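Local coordinates for protein C alpha-dehydrogenase (Sphingobium sp. SYK-6, PDB 4YAG) that acts as an NADH-binding short-chain dehydrogenase and, as a C alpha-dehydrogenase, belongs to the lignin beta-aryl ether cleavage pathway, at residues G136-L145 and D179-G189; D36-E44 and R194-P203. All coordinates share one frame; numbering follows the deposited sequence.

Contact 1. Residues G136-L145 and D179-G189; sequences GGHIVNTASL and DNIGVTVLMPG. With NAI (1,4-dihydronicotinamide adenine dinucleotide), chain C.
His138 and Thr184 meet across two neighbouring parallel strands, 137-142 and 181-187. These are joined by helix 156-177 as a right-handed beta-alpha-beta crossover of the Rossmann fold. His138 turns CG anti to its own N (chi1 -155°), which swings the imidazole over the backbone of Gly182. NE2 then donates to Thr184 OG1 at 2.8 Å, in the ring plane and nearly straight at 174°. Thr184 OG1 is also hydrogen-bonded to the carbonyl oxygen of Lys246, which gives the hydroxyl a second partner. Gly182 suits this site, because a CB there would run into His138 ND1.

On the other face of the sheet, Ile139 and Val183 lie side by side, and Ile139 CG1 touches Ile181 CG2 at 3.9 Å. Further on, Val185 CG2 presses on Ala143 CB at 3.6 Å, on the face of the sheet packed by helix 156-177. The Asn141 amide is fixed by Asn90 and Thr169.

Past the strands, Leu145 N is hydrogen-bonded to Pro188 O. The two chain ends line the nicotinamide half of NADH. Thr142 OG1 pairs with Asn91, while its methyl, CG2, faces the nicotinamide-side ribose, 3.4 Å from NAI O4D. The Pro188 ring packs on the nicotinamide, with CB 3.7 Å from NAI C5N. Ser144 OG, anti to its N (chi1 175°), is hydrogen-bonded to the backbone N of Ala146 and comes within 3.4 Å of the same NAI C5N.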
loop_
_atom_site.group_PDB
_atom_site.type_symbol
_atom_site.label_atom_id
_atom_site.label_comp_id
_atom_site.label_asym_id
_atom_site.label_seq_id
_atom_site.Cartn_x
_atom_site.Cartn_y
_atom_site.Cartn_z
ATOM N N GLY A 136 -4.101 6.362 -27.375
ATOM C CA GLY A 136 -4.708 5.656 -26.264
ATOM C C GLY A 136 -3.849 4.495 -25.827
ATOM O O GLY A 136 -2.697 4.381 -26.194
ATOM N N GLY A 137 -4.428 3.613 -25.038
ATOM C CA GLY A 137 -3.683 2.474 -24.561
ATOM C C GLY A 137 -4.423 1.843 -23.411
ATOM O O GLY A 137 -5.592 2.142 -23.162
ATOM N N HIS A 138 -3.745 0.940 -22.721
ATOM C CA HIS A 138 -4.343 0.271 -21.587
ATOM C C HIS A 138 -3.260 -0.145 -20.619
ATOM O O HIS A 138 -2.159 -0.493 -21.029
ATOM C CB HIS A 138 -5.143 -0.962 -22.027
ATOM C CG HIS A 138 -6.226 -1.329 -21.070
ATOM N ND1 HIS A 138 -7.462 -0.731 -21.098
ATOM C CD2 HIS A 138 -6.232 -2.168 -20.006
ATOM C CE1 HIS A 138 -8.202 -1.219 -20.117
ATOM N NE2 HIS A 138 -7.481 -2.085 -19.441
ATOM N N ILE A 139 -3.590 -0.127 -19.334
ATOM C CA ILE A 139 -2.720 -0.594 -18.267
ATOM C C ILE A 139 -3.427 -1.692 -17.484
ATOM O O ILE A 139 -4.585 -1.531 -17.093
ATOM C CB ILE A 139 -2.398 0.536 -17.252
ATOM C CG1 ILE A 139 -1.846 1.750 -17.974
ATOM C CG2 ILE A 139 -1.438 0.060 -16.157
ATOM C CD1 ILE A 139 -1.703 2.938 -17.089
ATOM N N VAL A 140 -2.740 -2.813 -17.285
ATOM C CA VAL A 140 -3.224 -3.871 -16.424
ATOM C C VAL A 140 -2.231 -4.011 -15.290
ATOM O O VAL A 140 -1.040 -4.200 -15.529
ATOM C CB VAL A 140 -3.317 -5.234 -17.146
ATOM C CG1 VAL A 140 -3.802 -6.326 -16.201
ATOM C CG2 VAL A 140 -4.236 -5.157 -18.358
ATOM N N ASN A 141 -2.707 -3.926 -14.052
ATOM C CA ASN A 141 -1.875 -4.220 -12.887
ATOM C C ASN A 141 -2.317 -5.521 -12.260
ATOM O O ASN A 141 -3.498 -5.698 -12.002
ATOM C CB ASN A 141 -2.034 -3.095 -11.836
ATOM C CG ASN A 141 -1.508 -1.768 -12.334
ATOM O OD1 ASN A 141 -0.524 -1.717 -13.067
ATOM N ND2 ASN A 141 -2.189 -0.686 -11.977
ATOM N N THR A 142 -1.382 -6.418 -11.976
ATOM C CA THR A 142 -1.761 -7.661 -11.319
ATOM C C THR A 142 -1.671 -7.500 -9.819
ATOM O O THR A 142 -0.579 -7.365 -9.271
ATOM C CB THR A 142 -0.881 -8.833 -11.732
ATOM O OG1 THR A 142 -0.862 -8.931 -13.168
ATOM C CG2 THR A 142 -1.425 -10.110 -11.130
ATOM N N ALA A 143 -2.822 -7.497 -9.165
ATOM C CA ALA A 143 -2.846 -7.480 -7.709
ATOM C C ALA A 143 -3.051 -8.929 -7.246
ATOM O O ALA A 143 -2.261 -9.811 -7.619
ATOM C CB ALA A 143 -3.928 -6.540 -7.212
ATOM N N SER A 144 -4.095 -9.189 -6.459
ATOM C CA SER A 144 -4.413 -10.522 -5.962
ATOM C C SER A 144 -5.726 -10.435 -5.206
ATOM O O SER A 144 -6.052 -9.374 -4.671
ATOM C CB SER A 144 -3.351 -11.009 -4.985
ATOM O OG SER A 144 -3.762 -12.256 -4.436
ATOM N N LEU A 145 -6.465 -11.541 -5.115
ATOM C CA LEU A 145 -7.609 -11.563 -4.219
ATOM C C LEU A 145 -7.133 -11.456 -2.767
ATOM O O LEU A 145 -7.900 -11.078 -1.885
ATOM C CB LEU A 145 -8.453 -12.805 -4.433
ATOM C CG LEU A 145 -9.300 -12.754 -5.699
ATOM C CD1 LEU A 145 -9.937 -14.118 -6.019
ATOM C CD2 LEU A 145 -10.379 -11.709 -5.582
ATOM N N ASP A 179 -6.439 10.671 -21.590
ATOM C CA ASP A 179 -5.685 10.379 -22.802
ATOM C C ASP A 179 -6.084 9.028 -23.396
ATOM O O ASP A 179 -5.301 8.395 -24.106
ATOM C CB ASP A 179 -4.186 10.425 -22.493
ATOM C CG ASP A 179 -3.712 11.826 -22.165
ATOM O OD1 ASP A 179 -3.619 12.641 -23.119
ATOM O OD2 ASP A 179 -3.456 12.114 -20.968
ATOM N N ASN A 180 -7.326 8.621 -23.125
ATOM C CA ASN A 180 -7.910 7.406 -23.674
ATOM C C ASN A 180 -7.063 6.178 -23.353
ATOM O O ASN A 180 -6.922 5.260 -24.165
ATOM C CB ASN A 180 -8.110 7.559 -25.180
ATOM C CG ASN A 180 -8.998 6.481 -25.763
ATOM O OD1 ASN A 180 -9.837 5.894 -25.067
ATOM N ND2 ASN A 180 -8.824 6.212 -27.055
ATOM N N ILE A 181 -6.512 6.172 -22.144
ATOM C CA ILE A 181 -5.832 5.007 -21.610
ATOM C C ILE A 181 -6.738 4.392 -20.556
ATOM O O ILE A 181 -7.042 5.013 -19.525
ATOM C CB ILE A 181 -4.482 5.392 -20.993
ATOM C CG1 ILE A 181 -3.546 5.990 -22.056
ATOM C CG2 ILE A 181 -3.824 4.174 -20.319
ATOM C CD1 ILE A 181 -2.340 6.701 -21.464
ATOM N N GLY A 182 -7.178 3.166 -20.797
ATOM C CA GLY A 182 -7.956 2.435 -19.811
ATOM C C GLY A 182 -7.107 1.703 -18.806
ATOM O O GLY A 182 -5.912 1.494 -19.039
ATOM N N VAL A 183 -7.697 1.336 -17.676
ATOM C CA VAL A 183 -6.978 0.579 -16.656
ATOM C C VAL A 183 -7.789 -0.591 -16.123
ATOM O O VAL A 183 -9.015 -0.560 -16.097
ATOM C CB VAL A 183 -6.512 1.460 -15.464
ATOM C CG1 VAL A 183 -5.715 2.665 -15.966
ATOM C CG2 VAL A 183 -7.685 1.938 -14.619
ATOM N N THR A 184 -7.065 -1.632 -15.717
ATOM C CA THR A 184 -7.646 -2.848 -15.162
ATOM C C THR A 184 -6.771 -3.317 -14.018
ATOM O O THR A 184 -5.553 -3.321 -14.134
ATOM C CB THR A 184 -7.667 -3.978 -16.202
ATOM O OG1 THR A 184 -8.470 -3.594 -17.325
ATOM C CG2 THR A 184 -8.203 -5.273 -15.614
ATOM N N VAL A 185 -7.382 -3.721 -12.916
ATOM C CA VAL A 185 -6.656 -4.467 -11.898
ATOM C C VAL A 185 -7.139 -5.911 -11.931
ATOM O O VAL A 185 -8.349 -6.194 -11.860
ATOM C CB VAL A 185 -6.752 -3.850 -10.483
ATOM C CG1 VAL A 185 -8.187 -3.713 -10.013
ATOM C CG2 VAL A 185 -5.932 -4.676 -9.504
ATOM N N LEU A 186 -6.168 -6.805 -12.115
ATOM C CA LEU A 186 -6.386 -8.240 -12.108
ATOM C C LEU A 186 -6.154 -8.786 -10.715
ATOM O O LEU A 186 -5.119 -8.520 -10.103
ATOM C CB LEU A 186 -5.408 -8.864 -13.108
ATOM C CG LEU A 186 -5.295 -10.383 -13.113
ATOM C CD1 LEU A 186 -6.595 -11.072 -13.449
ATOM C CD2 LEU A 186 -4.184 -10.795 -14.083
ATOM N N MET A 187 -7.136 -9.526 -10.216
ATOM C CA MET A 187 -7.115 -10.097 -8.880
ATOM C C MET A 187 -7.255 -11.605 -8.971
ATOM O O MET A 187 -8.371 -12.133 -9.022
ATOM C CB MET A 187 -8.232 -9.473 -8.035
ATOM C CG MET A 187 -7.994 -7.993 -7.818
ATOM S SD MET A 187 -9.442 -7.112 -7.181
ATOM C CE MET A 187 -10.499 -7.150 -8.601
ATOM N N PRO A 188 -6.109 -12.306 -9.078
ATOM C CA PRO A 188 -6.244 -13.747 -9.204
ATOM C C PRO A 188 -6.418 -14.500 -7.892
ATOM O O PRO A 188 -5.974 -14.068 -6.819
ATOM C CB PRO A 188 -4.914 -14.176 -9.848
ATOM C CG PRO A 188 -4.308 -12.924 -10.418
ATOM C CD PRO A 188 -4.766 -11.845 -9.463
ATOM N N GLY A 189 -7.041 -15.668 -8.033
ATOM C CA GLY A 189 -6.930 -16.775 -7.111
ATOM C C GLY A 189 -5.789 -17.667 -7.573
ATOM O O GLY A 189 -4.878 -17.207 -8.242
HETATM P PA NAI C . 5.758 -16.355 -11.772
HETATM O O1A NAI C . 6.921 -16.365 -10.820
HETATM O O2A NAI C . 5.518 -17.616 -12.577
HETATM O O5B NAI C . 5.880 -15.143 -12.767
HETATM C C5B NAI C . 6.386 -13.922 -12.312
HETATM C C4B NAI C . 7.546 -13.544 -13.144
HETATM O O4B NAI C . 7.903 -12.204 -12.671
HETATM C C3B NAI C . 8.730 -14.400 -13.048
HETATM O O3B NAI C . 9.206 -14.821 -14.342
HETATM C C2B NAI C . 9.701 -13.607 -12.321
HETATM O O2B NAI C . 11.065 -13.906 -12.653
HETATM C C1B NAI C . 9.332 -12.217 -12.591
HETATM N N9A NAI C . 9.797 -11.286 -11.597
HETATM C C8A NAI C . 9.805 -11.430 -10.225
HETATM N N7A NAI C . 10.370 -10.360 -9.651
HETATM C C5A NAI C . 10.736 -9.475 -10.632
HETATM C C6A NAI C . 11.351 -8.223 -10.676
HETATM N N6A NAI C . 11.806 -7.629 -9.491
HETATM N N1A NAI C . 11.565 -7.610 -11.869
HETATM C C2A NAI C . 11.183 -8.211 -13.021
HETATM N N3A NAI C . 10.592 -9.415 -13.037
HETATM C C4A NAI C . 10.366 -10.065 -11.873
HETATM O O3 NAI C . 4.509 -16.084 -10.833
HETATM P PN NAI C . 3.024 -15.554 -11.167
HETATM O O1N NAI C . 2.680 -15.656 -12.647
HETATM O O2N NAI C . 2.122 -16.362 -10.267
HETATM O O5D NAI C . 3.076 -14.013 -10.710
HETATM C C5D NAI C . 2.505 -12.966 -11.499
HETATM C C4D NAI C . 1.711 -12.059 -10.630
HETATM O O4D NAI C . 0.483 -12.769 -10.227
HETATM C C3D NAI C . 2.383 -11.653 -9.393
HETATM O O3D NAI C . 2.210 -10.233 -9.208
HETATM C C2D NAI C . 1.720 -12.396 -8.324
HETATM O O2D NAI C . 1.796 -11.691 -7.079
HETATM C C1D NAI C . 0.347 -12.510 -8.779
HETATM N N1N NAI C . -0.498 -13.523 -8.262
HETATM C C2N NAI C . -0.321 -14.863 -8.511
HETATM C C3N NAI C . -1.218 -15.781 -7.989
HETATM C C7N NAI C . -1.052 -17.240 -8.245
HETATM O O7N NAI C . -1.757 -18.097 -7.671
HETATM N N7N NAI C . -0.088 -17.634 -9.270
HETATM C C4N NAI C . -2.302 -15.383 -7.225
HETATM C C5N NAI C . -2.497 -14.029 -7.031
HETATM C C6N NAI C . -1.615 -13.117 -7.552
HETATM O O HOH W 1 -2.919 8.519 -25.823
HETATM O O HOH W 2 -4.963 -15.337 -4.275
#

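Contact 2. Residues D36-E44 and R194-P203; sequences DIRQDHLDE and RIHESGQNRP. With NAI (1,4-dihydronicotinamide adenine dinucleotide), chain C.
Ile37 reaches Pro203 and Asn201 with the end of its side chain, CD1 lying 4.1 Å from Pro203 CG, while its CG2 rests on the adenine. Just before it, Asp36 binds both hydroxyls of the adenosine ribose, and its OD1 also takes Arg38 N in an Asx turn. Arg38 is bent at chi2 and chi3 (-81° and -62°), which folds its guanidinium back beside helix 39-51. Its NH1 donates to Asn201 OD1 at 2.8 Å, in plane and on a lone pair. NH1 also meets Glu197 OE1, from above the carboxylate. Arg38 grips Asp40 side-on, with NE and NH2 each on one carboxylate oxygen. An alanine at Arg38 is likely to leave Glu197 and Asp40 without their shared positive partner and Asn201 OD1 without its donor. His41 bridges protein and cofactor: NE2 donates to Glu197 OE1 at 2.9 Å and ND1 to NAI O3B at 2.8 Å. The Arg194 guanidinium stacks flat on this ring, with planes 18° apart. Glu44 OE1 takes both NH1 and NH2 of Arg194 end-on, at 2.7 Å from NH1. Arg194 N binds the phosphate oxygen NAI O2A. An acidic residue holding the ribose diol at the end of the second strand is typical of NAD(H)-binding Rossmann sites.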
loop_
_atom_site.group_PDB
_atom_site.type_symbol
_atom_site.label_atom_id
_atom_site.label_comp_id
_atom_site.label_asym_id
_atom_site.label_seq_id
_atom_site.Cartn_x
_atom_site.Cartn_y
_atom_site.Cartn_z
ATOM N N ASP A 36 11.714 -9.184 -17.517
ATOM C CA ASP A 36 11.780 -10.162 -16.424
ATOM C C ASP A 36 13.164 -10.133 -15.806
ATOM O O ASP A 36 14.171 -9.894 -16.495
ATOM C CB ASP A 36 11.469 -11.552 -16.992
ATOM C CG ASP A 36 10.919 -12.518 -15.964
ATOM O OD1 ASP A 36 11.698 -12.963 -15.091
ATOM O OD2 ASP A 36 9.703 -12.841 -16.051
ATOM N N ILE A 37 13.239 -10.464 -14.527
ATOM C CA ILE A 37 14.507 -10.467 -13.827
ATOM C C ILE A 37 15.273 -11.789 -14.032
ATOM O O ILE A 37 16.466 -11.869 -13.757
ATOM C CB ILE A 37 14.278 -10.172 -12.303
ATOM C CG1 ILE A 37 15.556 -9.648 -11.648
ATOM C CG2 ILE A 37 13.761 -11.399 -11.585
ATOM C CD1 ILE A 37 15.312 -9.146 -10.234
ATOM N N ARG A 38 14.588 -12.817 -14.531
ATOM C CA ARG A 38 15.175 -14.142 -14.697
ATOM C C ARG A 38 15.569 -14.403 -16.147
ATOM O O ARG A 38 14.701 -14.569 -17.003
ATOM C CB ARG A 38 14.182 -15.207 -14.233
ATOM C CG ARG A 38 14.024 -15.278 -12.705
ATOM C CD ARG A 38 15.123 -16.067 -12.029
ATOM N NE ARG A 38 15.149 -17.468 -12.459
ATOM C CZ ARG A 38 14.378 -18.422 -11.942
ATOM N NH1 ARG A 38 13.511 -18.136 -10.969
ATOM N NH2 ARG A 38 14.453 -19.657 -12.415
ATOM N N GLN A 39 16.869 -14.437 -16.410
ATOM C CA GLN A 39 17.352 -14.676 -17.762
ATOM C C GLN A 39 16.911 -16.038 -18.265
ATOM O O GLN A 39 16.586 -16.177 -19.451
ATOM C CB GLN A 39 18.873 -14.574 -17.844
ATOM C CG GLN A 39 19.387 -14.615 -19.297
ATOM C CD GLN A 39 18.862 -13.465 -20.134
ATOM O OE1 GLN A 39 19.139 -12.297 -19.858
ATOM N NE2 GLN A 39 18.104 -13.791 -21.183
ATOM N N ASP A 40 16.879 -17.034 -17.387
ATOM C CA ASP A 40 16.482 -18.374 -17.823
ATOM C C ASP A 40 15.003 -18.427 -18.238
ATOM O O ASP A 40 14.658 -19.100 -19.222
ATOM C CB ASP A 40 16.839 -19.459 -16.795
ATOM C CG ASP A 40 16.241 -19.218 -15.421
ATOM O OD1 ASP A 40 15.840 -18.085 -15.103
ATOM O OD2 ASP A 40 16.193 -20.184 -14.632
ATOM N N HIS A 41 14.149 -17.700 -17.519
ATOM C CA HIS A 41 12.755 -17.577 -17.921
ATOM C C HIS A 41 12.656 -16.896 -19.290
ATOM O O HIS A 41 11.900 -17.345 -20.153
ATOM C CB HIS A 41 11.922 -16.799 -16.882
ATOM C CG HIS A 41 11.723 -17.536 -15.602
ATOM N ND1 HIS A 41 10.936 -17.027 -14.568
ATOM C CD2 HIS A 41 12.161 -18.727 -15.149
ATOM C CE1 HIS A 41 10.904 -17.868 -13.584
ATOM N NE2 HIS A 41 11.659 -18.924 -13.888
ATOM N N LEU A 42 13.396 -15.807 -19.487
ATOM C CA LEU A 42 13.363 -15.094 -20.771
ATOM C C LEU A 42 13.810 -16.013 -21.901
ATOM O O LEU A 42 13.214 -15.989 -22.986
ATOM C CB LEU A 42 14.254 -13.852 -20.748
ATOM C CG LEU A 42 13.753 -12.714 -19.854
ATOM C CD1 LEU A 42 14.811 -11.649 -19.671
ATOM C CD2 LEU A 42 12.503 -12.080 -20.407
ATOM N N ASP A 43 14.855 -16.801 -21.672
ATOM C CA ASP A 43 15.355 -17.696 -22.715
ATOM C C ASP A 43 14.314 -18.761 -23.082
ATOM O O ASP A 43 14.129 -19.101 -24.264
ATOM C CB ASP A 43 16.656 -18.367 -22.281
ATOM C CG ASP A 43 17.823 -17.394 -22.170
ATOM O OD1 ASP A 43 17.741 -16.265 -22.709
ATOM O OD2 ASP A 43 18.832 -17.783 -21.543
ATOM N N GLU A 44 13.625 -19.279 -22.073
ATOM C CA GLU A 44 12.589 -20.282 -22.288
ATOM C C GLU A 44 11.422 -19.694 -23.063
ATOM O O GLU A 44 10.865 -20.373 -23.925
ATOM C CB GLU A 44 12.081 -20.822 -20.949
ATOM C CG GLU A 44 13.084 -21.689 -20.221
ATOM C CD GLU A 44 12.747 -21.869 -18.755
ATOM O OE1 GLU A 44 11.690 -21.373 -18.308
ATOM O OE2 GLU A 44 13.557 -22.492 -18.044
ATOM N N ARG A 194 5.199 -20.149 -11.511
ATOM C CA ARG A 194 6.464 -20.467 -10.866
ATOM C C ARG A 194 6.783 -19.509 -9.716
ATOM O O ARG A 194 7.952 -19.318 -9.372
ATOM C CB ARG A 194 7.592 -20.487 -11.900
ATOM C CG ARG A 194 7.468 -21.681 -12.818
ATOM C CD ARG A 194 8.655 -21.846 -13.764
ATOM N NE ARG A 194 8.572 -20.912 -14.881
ATOM C CZ ARG A 194 9.413 -20.926 -15.916
ATOM N NH1 ARG A 194 10.409 -21.798 -15.932
ATOM N NH2 ARG A 194 9.278 -20.059 -16.909
ATOM N N ILE A 195 5.743 -18.939 -9.105
ATOM C CA ILE A 195 5.930 -17.965 -8.041
ATOM C C ILE A 195 6.596 -18.607 -6.821
ATOM O O ILE A 195 7.160 -17.915 -5.967
ATOM C CB ILE A 195 4.619 -17.235 -7.688
ATOM C CG1 ILE A 195 4.943 -16.012 -6.830
ATOM C CG2 ILE A 195 3.623 -18.173 -7.006
ATOM C CD1 ILE A 195 4.000 -14.865 -7.016
ATOM N N HIS A 196 6.573 -19.931 -6.758
ATOM C CA HIS A 196 7.273 -20.629 -5.691
ATOM C C HIS A 196 8.793 -20.494 -5.809
ATOM O O HIS A 196 9.522 -20.861 -4.885
ATOM C CB HIS A 196 6.882 -22.101 -5.660
ATOM C CG HIS A 196 7.187 -22.831 -6.923
ATOM N ND1 HIS A 196 6.388 -22.749 -8.042
ATOM C CD2 HIS A 196 8.200 -23.672 -7.242
ATOM C CE1 HIS A 196 6.902 -23.497 -9.003
ATOM N NE2 HIS A 196 8.001 -24.068 -8.544
ATOM N N GLU A 197 9.269 -19.956 -6.928
ATOM C CA GLU A 197 10.698 -19.690 -7.091
ATOM C C GLU A 197 11.044 -18.273 -6.616
ATOM O O GLU A 197 12.113 -17.768 -6.925
ATOM C CB GLU A 197 11.133 -19.853 -8.564
ATOM C CG GLU A 197 10.835 -21.199 -9.178
ATOM C CD GLU A 197 11.251 -21.311 -10.649
ATOM O OE1 GLU A 197 11.523 -20.274 -11.293
ATOM O OE2 GLU A 197 11.280 -22.442 -11.162
ATOM N N SER A 198 10.151 -17.633 -5.857
ATOM C CA SER A 198 10.356 -16.252 -5.412
ATOM C C SER A 198 11.697 -15.998 -4.732
ATOM O O SER A 198 12.301 -14.942 -4.913
ATOM C CB SER A 198 9.224 -15.816 -4.480
ATOM O OG SER A 198 8.057 -15.489 -5.211
ATOM N N GLY A 199 12.184 -16.957 -3.961
ATOM C CA GLY A 199 13.477 -16.805 -3.320
ATOM C C GLY A 199 14.595 -16.531 -4.315
ATOM O O GLY A 199 15.463 -15.692 -4.066
ATOM N N GLN A 200 14.577 -17.243 -5.435
ATOM C CA GLN A 200 15.542 -17.024 -6.520
ATOM C C GLN A 200 15.387 -15.649 -7.167
ATOM O O GLN A 200 16.315 -15.142 -7.805
ATOM C CB GLN A 200 15.329 -18.021 -7.661
ATOM C CG GLN A 200 15.712 -19.433 -7.440
ATOM C CD GLN A 200 15.688 -20.178 -8.769
ATOM O OE1 GLN A 200 16.501 -19.914 -9.661
ATOM N NE2 GLN A 200 14.721 -21.062 -8.929
ATOM N N ASN A 201 14.195 -15.080 -7.070
ATOM C CA ASN A 201 13.867 -13.862 -7.796
ATOM C C ASN A 201 14.119 -12.614 -6.964
ATOM O O ASN A 201 14.112 -11.513 -7.499
ATOM C CB ASN A 201 12.403 -13.866 -8.259
ATOM C CG ASN A 201 12.091 -15.043 -9.158
ATOM O OD1 ASN A 201 13.004 -15.637 -9.732
ATOM N ND2 ASN A 201 10.799 -15.378 -9.303
ATOM N N ARG A 202 14.348 -12.794 -5.669
ATOM C CA ARG A 202 14.600 -11.659 -4.780
ATOM C C ARG A 202 15.853 -10.918 -5.243
ATOM O O ARG A 202 16.912 -11.533 -5.378
ATOM C CB ARG A 202 14.824 -12.161 -3.356
ATOM C CG ARG A 202 15.065 -11.061 -2.329
ATOM C CD ARG A 202 15.429 -11.624 -0.953
ATOM N NE ARG A 202 14.281 -12.145 -0.211
ATOM C CZ ARG A 202 13.753 -11.611 0.899
ATOM N NH1 ARG A 202 14.226 -10.493 1.441
ATOM N NH2 ARG A 202 12.714 -12.207 1.470
ATOM N N PRO A 203 15.744 -9.604 -5.505
ATOM C CA PRO A 203 16.968 -8.915 -5.926
ATOM C C PRO A 203 18.068 -8.982 -4.874
ATOM O O PRO A 203 17.803 -9.053 -3.674
ATOM C CB PRO A 203 16.507 -7.475 -6.147
ATOM C CG PRO A 203 15.035 -7.590 -6.473
ATOM C CD PRO A 203 14.552 -8.743 -5.621
HETATM P PA NAI C . 5.758 -16.355 -11.772
HETATM O O1A NAI C . 6.921 -16.365 -10.820
HETATM O O2A NAI C . 5.518 -17.616 -12.577
HETATM O O5B NAI C . 5.880 -15.143 -12.767
HETATM C C5B NAI C . 6.386 -13.922 -12.312
HETATM C C4B NAI C . 7.546 -13.544 -13.144
HETATM O O4B NAI C . 7.903 -12.204 -12.671
HETATM C C3B NAI C . 8.730 -14.400 -13.048
HETATM O O3B NAI C . 9.206 -14.821 -14.342
HETATM C C2B NAI C . 9.701 -13.607 -12.321
HETATM O O2B NAI C . 11.065 -13.906 -12.653
HETATM C C1B NAI C . 9.332 -12.217 -12.591
HETATM N N9A NAI C . 9.797 -11.286 -11.597
HETATM C C8A NAI C . 9.805 -11.430 -10.225
HETATM N N7A NAI C . 10.370 -10.360 -9.651
HETATM C C5A NAI C . 10.736 -9.475 -10.632
HETATM C C6A NAI C . 11.351 -8.223 -10.676
HETATM N N6A NAI C . 11.806 -7.629 -9.491
HETATM N N1A NAI C . 11.565 -7.610 -11.869
HETATM C C2A NAI C . 11.183 -8.211 -13.021
HETATM N N3A NAI C . 10.592 -9.415 -13.037
HETATM C C4A NAI C . 10.366 -10.065 -11.873
HETATM O O3 NAI C . 4.509 -16.084 -10.833
HETATM P PN NAI C . 3.024 -15.554 -11.167
HETATM O O1N NAI C . 2.680 -15.656 -12.647
HETATM O O2N NAI C . 2.122 -16.362 -10.267
HETATM O O5D NAI C . 3.076 -14.013 -10.710
HETATM C C5D NAI C . 2.505 -12.966 -11.499
HETATM C C4D NAI C . 1.711 -12.059 -10.630
HETATM O O4D NAI C . 0.483 -12.769 -10.227
HETATM C C3D NAI C . 2.383 -11.653 -9.393
HETATM O O3D NAI C . 2.210 -10.233 -9.208
HETATM C C2D NAI C . 1.720 -12.396 -8.324
HETATM O O2D NAI C . 1.796 -11.691 -7.079
HETATM C C1D NAI C . 0.347 -12.510 -8.779
HETATM N N1N NAI C . -0.498 -13.523 -8.262
HETATM C C2N NAI C . -0.321 -14.863 -8.511
HETATM C C3N NAI C . -1.218 -15.781 -7.989
HETATM C C7N NAI C . -1.052 -17.240 -8.245
HETATM O O7N NAI C . -1.757 -18.097 -7.671
HETATM N N7N NAI C . -0.088 -17.634 -9.270
HETATM C C4N NAI C . -2.302 -15.383 -7.225
HETATM C C5N NAI C . -2.497 -14.029 -7.031
HETATM C C6N NAI C . -1.615 -13.117 -7.552
HETATM O O HOH W 3 12.062 -22.378 -13.749
#

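How the contacts relate
Both contacts touch the same NADH and lie within one Rossmann-type domain. Their centres are 22 Å apart, on opposite sides of the chain's centre, and their nearest atoms are about 8 Å apart. Along the chain the order is 36-44, 136-145, 179-189, 194-203, so contact 2 brackets contact 1. Contact 1 joins two adjacent strands in the seven-stranded parallel sheet. Contact 2 lies at the end of strand 31-36, on the other side of strands 7-11 and 87-90. The chain leaving strand 181-187 runs from the nicotinamide to the pyrophosphate, where contact 2's second segment, 194-203, begins. The cofactor thus spans the pair: contact 1 borders its nicotinamide end, contact 2 its adenosine and pyrophosphate.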